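Local coordinates for protein SPI-1 type 3 secretion system pilotin (Salmonella typhimurium, PDB 6XFJ) that serves as the pilot lipoprotein that brings the secretin InvG to its proper place in the outer membrane during assembly of the type III secretion injectisome, at residues T26-Y40 / S67-L79. Numbering follows the deposited sequence.
With CD (cadmium ion), chain O.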
# COMPACT_ATOMS: atom_id res chain seq x y z
N THR B 26 2.45 3.46 4.21
CA THR B 26 1.97 2.23 4.88
C THR B 26 1.85 2.45 6.40
O THR B 26 0.84 2.12 6.97
CB THR B 26 2.86 1.06 4.48
OG1 THR B 26 2.60 0.87 3.08
CG2 THR B 26 2.55 -0.22 5.23
N LYS B 27 2.90 2.99 7.02
CA LYS B 27 2.83 3.22 8.46
C LYS B 27 1.74 4.23 8.82
O LYS B 27 1.09 4.06 9.80
CB LYS B 27 4.21 3.66 8.94
CG LYS B 27 5.21 2.49 8.96
CD LYS B 27 6.59 2.92 9.36
CE LYS B 27 7.47 1.70 9.56
NZ LYS B 27 8.90 2.07 9.73
N GLU B 28 1.58 5.24 7.99
CA GLU B 28 0.54 6.25 8.27
C GLU B 28 -0.84 5.60 8.22
O GLU B 28 -1.69 5.84 9.10
CB GLU B 28 0.60 7.36 7.21
CG GLU B 28 1.69 8.39 7.32
CD GLU B 28 1.54 9.47 6.24
OE1 GLU B 28 0.57 9.43 5.38
OE2 GLU B 28 2.39 10.39 6.27
N GLN B 29 -1.04 4.74 7.22
CA GLN B 29 -2.34 4.07 7.01
C GLN B 29 -2.62 3.11 8.17
O GLN B 29 -3.76 3.04 8.66
CB GLN B 29 -2.28 3.29 5.71
CG GLN B 29 -2.44 4.21 4.50
CD GLN B 29 -2.21 3.49 3.19
OE1 GLN B 29 -2.16 2.27 3.16
NE2 GLN B 29 -2.07 4.20 2.08
N ALA B 30 -1.64 2.32 8.57
CA ALA B 30 -1.81 1.40 9.69
C ALA B 30 -2.17 2.16 10.95
O ALA B 30 -3.10 1.75 11.67
CB ALA B 30 -0.56 0.57 9.88
N LEU B 31 -1.47 3.25 11.23
CA LEU B 31 -1.79 4.05 12.44
C LEU B 31 -3.24 4.55 12.33
O LEU B 31 -3.98 4.48 13.35
CB LEU B 31 -0.79 5.19 12.58
CG LEU B 31 -1.00 6.03 13.83
CD1 LEU B 31 -0.88 5.22 15.09
CD2 LEU B 31 -0.01 7.17 13.88
N THR B 32 -3.66 5.05 11.17
CA THR B 32 -5.06 5.52 10.99
C THR B 32 -6.03 4.40 11.35
O THR B 32 -6.98 4.60 12.13
CB THR B 32 -5.31 6.01 9.56
OG1 THR B 32 -4.44 7.13 9.35
CG2 THR B 32 -6.74 6.46 9.34
N PHE B 33 -5.80 3.21 10.83
CA PHE B 33 -6.71 2.08 11.07
C PHE B 33 -6.81 1.83 12.57
O PHE B 33 -7.91 1.71 13.10
CB PHE B 33 -6.18 0.82 10.36
CG PHE B 33 -7.01 -0.36 10.75
CD1 PHE B 33 -8.21 -0.63 10.13
CD2 PHE B 33 -6.65 -1.13 11.85
CE1 PHE B 33 -9.00 -1.69 10.56
CE2 PHE B 33 -7.43 -2.21 12.26
CZ PHE B 33 -8.60 -2.46 11.62
N PHE B 34 -5.68 1.75 13.28
CA PHE B 34 -5.71 1.39 14.72
C PHE B 34 -6.31 2.52 15.56
O PHE B 34 -7.05 2.23 16.47
CB PHE B 34 -4.34 0.92 15.19
CG PHE B 34 -4.10 -0.49 14.72
CD1 PHE B 34 -4.83 -1.55 15.25
CD2 PHE B 34 -3.23 -0.75 13.68
CE1 PHE B 34 -4.65 -2.85 14.79
CE2 PHE B 34 -3.09 -2.04 13.20
CZ PHE B 34 -3.80 -3.07 13.75
N GLN B 35 -6.08 3.77 15.15
CA GLN B 35 -6.71 4.91 15.87
C GLN B 35 -8.23 4.83 15.74
O GLN B 35 -8.93 5.22 16.70
CB GLN B 35 -6.15 6.25 15.38
CG GLN B 35 -4.69 6.42 15.77
CD GLN B 35 -4.06 7.65 15.15
OE1 GLN B 35 -4.47 8.11 14.08
NE2 GLN B 35 -3.05 8.20 15.82
N GLU B 36 -8.73 4.36 14.59
CA GLU B 36 -10.19 4.24 14.27
C GLU B 36 -10.77 2.98 14.95
O GLU B 36 -11.99 2.85 14.96
CB GLU B 36 -10.42 4.15 12.75
CG GLU B 36 -10.27 5.43 11.97
CD GLU B 36 -10.30 5.22 10.46
OE1 GLU B 36 -10.37 4.03 10.04
OE2 GLU B 36 -10.29 6.24 9.70
N HIS B 37 -9.92 2.03 15.37
CA HIS B 37 -10.38 0.71 15.90
C HIS B 37 -9.63 0.38 17.18
O HIS B 37 -8.97 -0.66 17.24
CB HIS B 37 -10.21 -0.37 14.83
CG HIS B 37 -10.94 -0.10 13.56
ND1 HIS B 37 -10.40 0.70 12.54
CD2 HIS B 37 -12.15 -0.54 13.12
CE1 HIS B 37 -11.28 0.76 11.54
NE2 HIS B 37 -12.36 0.02 11.87
N PRO B 38 -9.85 1.14 18.27
CA PRO B 38 -9.08 0.98 19.50
C PRO B 38 -9.37 -0.31 20.27
O PRO B 38 -8.62 -0.63 21.18
CB PRO B 38 -9.51 2.20 20.33
CG PRO B 38 -10.87 2.57 19.78
CD PRO B 38 -10.76 2.28 18.30
N GLN B 39 -10.44 -1.02 19.92
CA GLN B 39 -10.67 -2.39 20.50
C GLN B 39 -9.44 -3.29 20.34
O GLN B 39 -9.16 -4.13 21.21
CB GLN B 39 -11.91 -3.05 19.89
CG GLN B 39 -12.24 -4.41 20.47
CD GLN B 39 -12.40 -4.46 21.97
OE1 GLN B 39 -12.84 -3.50 22.64
NE2 GLN B 39 -12.05 -5.62 22.52
N TYR B 40 -8.71 -3.14 19.26
CA TYR B 40 -7.51 -3.97 19.00
C TYR B 40 -6.35 -3.65 19.95
O TYR B 40 -5.44 -4.48 20.05
CB TYR B 40 -7.13 -3.91 17.53
CG TYR B 40 -8.24 -4.49 16.70
CD1 TYR B 40 -8.53 -5.84 16.79
CD2 TYR B 40 -8.96 -3.73 15.80
CE1 TYR B 40 -9.56 -6.39 16.04
CE2 TYR B 40 -9.96 -4.28 15.01
CZ TYR B 40 -10.29 -5.61 15.16
OH TYR B 40 -11.30 -6.15 14.40
N SER B 67 -4.27 -1.56 -0.42
CA SER B 67 -3.38 -0.93 0.57
C SER B 67 -3.40 -1.63 1.90
O SER B 67 -4.32 -2.43 2.19
CB SER B 67 -3.76 0.52 0.74
OG SER B 67 -4.99 0.61 1.44
N ILE B 68 -2.46 -1.31 2.81
CA ILE B 68 -2.55 -1.83 4.19
C ILE B 68 -3.86 -1.37 4.82
O ILE B 68 -4.43 -2.11 5.59
CB ILE B 68 -1.31 -1.54 5.01
CG1 ILE B 68 -1.26 -2.49 6.21
CG2 ILE B 68 -1.26 -0.03 5.39
CD1 ILE B 68 -0.01 -2.37 6.99
N TYR B 69 -4.30 -0.11 4.58
CA TYR B 69 -5.54 0.34 5.21
C TYR B 69 -6.68 -0.59 4.76
O TYR B 69 -7.50 -1.02 5.56
CB TYR B 69 -5.82 1.81 4.87
CG TYR B 69 -7.06 2.30 5.56
CD1 TYR B 69 -7.04 2.79 6.86
CD2 TYR B 69 -8.28 2.21 4.93
CE1 TYR B 69 -8.19 3.12 7.54
CE2 TYR B 69 -9.44 2.61 5.60
CZ TYR B 69 -9.40 3.06 6.91
OH TYR B 69 -10.54 3.46 7.55
N GLN B 70 -6.78 -0.78 3.46
CA GLN B 70 -7.90 -1.55 2.85
C GLN B 70 -7.85 -3.01 3.32
O GLN B 70 -8.89 -3.58 3.56
CB GLN B 70 -7.78 -1.52 1.34
CG GLN B 70 -8.07 -0.12 0.80
CD GLN B 70 -7.46 0.20 -0.55
OE1 GLN B 70 -6.84 -0.63 -1.18
NE2 GLN B 70 -7.59 1.47 -0.99
N THR B 71 -6.64 -3.56 3.48
CA THR B 71 -6.55 -4.97 3.90
C THR B 71 -6.75 -5.15 5.39
O THR B 71 -7.34 -6.15 5.80
CB THR B 71 -5.28 -5.59 3.38
OG1 THR B 71 -4.16 -4.84 3.78
CG2 THR B 71 -5.32 -5.70 1.87
N LEU B 72 -6.30 -4.24 6.23
CA LEU B 72 -6.69 -4.25 7.67
C LEU B 72 -8.21 -4.15 7.80
O LEU B 72 -8.81 -4.82 8.60
CB LEU B 72 -5.96 -3.15 8.44
CG LEU B 72 -4.48 -3.37 8.71
CD1 LEU B 72 -3.80 -2.12 9.16
CD2 LEU B 72 -4.27 -4.49 9.74
N LEU B 73 -8.79 -3.23 7.03
CA LEU B 73 -10.25 -3.00 7.14
C LEU B 73 -10.99 -4.28 6.68
O LEU B 73 -11.93 -4.68 7.32
CB LEU B 73 -10.65 -1.79 6.32
CG LEU B 73 -12.05 -1.26 6.55
CD1 LEU B 73 -12.25 -0.75 7.95
CD2 LEU B 73 -12.35 -0.15 5.58
N ALA B 74 -10.53 -4.88 5.58
CA ALA B 74 -11.10 -6.18 5.13
C ALA B 74 -10.98 -7.26 6.22
O ALA B 74 -11.96 -7.97 6.45
CB ALA B 74 -10.47 -6.63 3.86
N ALA B 75 -9.85 -7.32 6.88
CA ALA B 75 -9.63 -8.31 7.96
C ALA B 75 -10.62 -8.05 9.10
O ALA B 75 -11.28 -9.00 9.56
CB ALA B 75 -8.21 -8.24 8.41
N HIS B 76 -10.80 -6.77 9.44
CA HIS B 76 -11.73 -6.40 10.50
C HIS B 76 -13.14 -6.82 10.09
O HIS B 76 -13.88 -7.34 10.93
CB HIS B 76 -11.60 -4.91 10.70
CG HIS B 76 -12.65 -4.30 11.53
ND1 HIS B 76 -12.74 -4.50 12.88
CD2 HIS B 76 -13.64 -3.43 11.18
CE1 HIS B 76 -13.76 -3.78 13.35
NE2 HIS B 76 -14.35 -3.14 12.32
N GLU B 77 -13.54 -6.50 8.89
CA GLU B 77 -14.90 -6.82 8.42
C GLU B 77 -15.13 -8.31 8.36
O GLU B 77 -16.23 -8.77 8.65
CB GLU B 77 -15.16 -6.15 7.07
CG GLU B 77 -15.27 -4.64 7.15
CD GLU B 77 -15.59 -3.90 5.86
OE1 GLU B 77 -16.21 -4.45 5.04
OE2 GLU B 77 -15.28 -2.72 5.78
N ARG B 78 -14.11 -9.06 7.97
CA ARG B 78 -14.26 -10.52 7.96
C ARG B 78 -14.50 -11.02 9.41
O ARG B 78 -15.32 -11.94 9.62
CB ARG B 78 -13.06 -11.24 7.33
CG ARG B 78 -12.95 -11.00 5.83
CD ARG B 78 -11.72 -11.69 5.24
NE ARG B 78 -11.60 -11.43 3.82
CZ ARG B 78 -10.79 -12.08 3.00
NH1 ARG B 78 -10.02 -13.05 3.47
NH2 ARG B 78 -10.73 -11.73 1.72
N LEU B 79 -13.79 -10.47 10.39
CA LEU B 79 -14.02 -10.81 11.81
C LEU B 79 -15.46 -10.47 12.17
O LEU B 79 -16.08 -11.27 12.88
CB LEU B 79 -13.08 -10.05 12.73
CG LEU B 79 -11.65 -10.56 12.76
CD1 LEU B 79 -10.86 -9.85 13.85
CD2 LEU B 79 -11.64 -12.06 13.00
CD CD O . 1.09 10.89 3.71
O HOH W 1 -0.28 0.46 1.86
O HOH W 2 0.61 12.94 5.18
O HOH W 3 3.19 11.20 3.88
O HOH W 4 -1.06 10.55 3.24
O HOH W 5 1.08 12.44 1.99
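Phe33 and Tyr69 show how two helices interlock by exchanging aromatic knobs. A chi1 of 173° swings CG of Phe33 anti to the backbone N and carries the ring into a hole formed by Tyr69, Leu72, Leu73 and His76. CB of Leu72 makes a CH-pi contact over the centre of the Phe33 ring, 3.8 Å from its CG, while CB of His76 meets the ring at its edge. On the opposite face the imidazole of His37 lies toward the rim, held by an in-plane hydrogen bond donated by His37 ND1 to Phe33 O, 2.7 Å. Nearby, Ala30 and Phe34 add methyl and ring contacts to CD1 of Leu72. In this all-helical C-terminal part of the pilotin, the two helices thus pack knobs-into-holes, roughly parallel, the axes of 26-36 and 68-79 crossing at -31°. Tyr69 returns the insertion among Gln29, Thr32, Phe33 and Glu36, but its hydroxyl reaches the more open flank, where it donates to the syn lone pair of exposed Glu36 OE1 at 2.6 Å. Further along, His37 turns its edge to the face of His76, whose ND1 shares a 2.7 Å hydrogen bond with Tyr40 OH. Toward the start of both helices Ile68 still packs on Thr26 and Ala30, and one water links Gln29 OE1, Ile68 N and Thr26 OG1. Gln29 NE2 donates to Lys64 O and Leu66 O of the second subunit, holding the amide at the dimer interface.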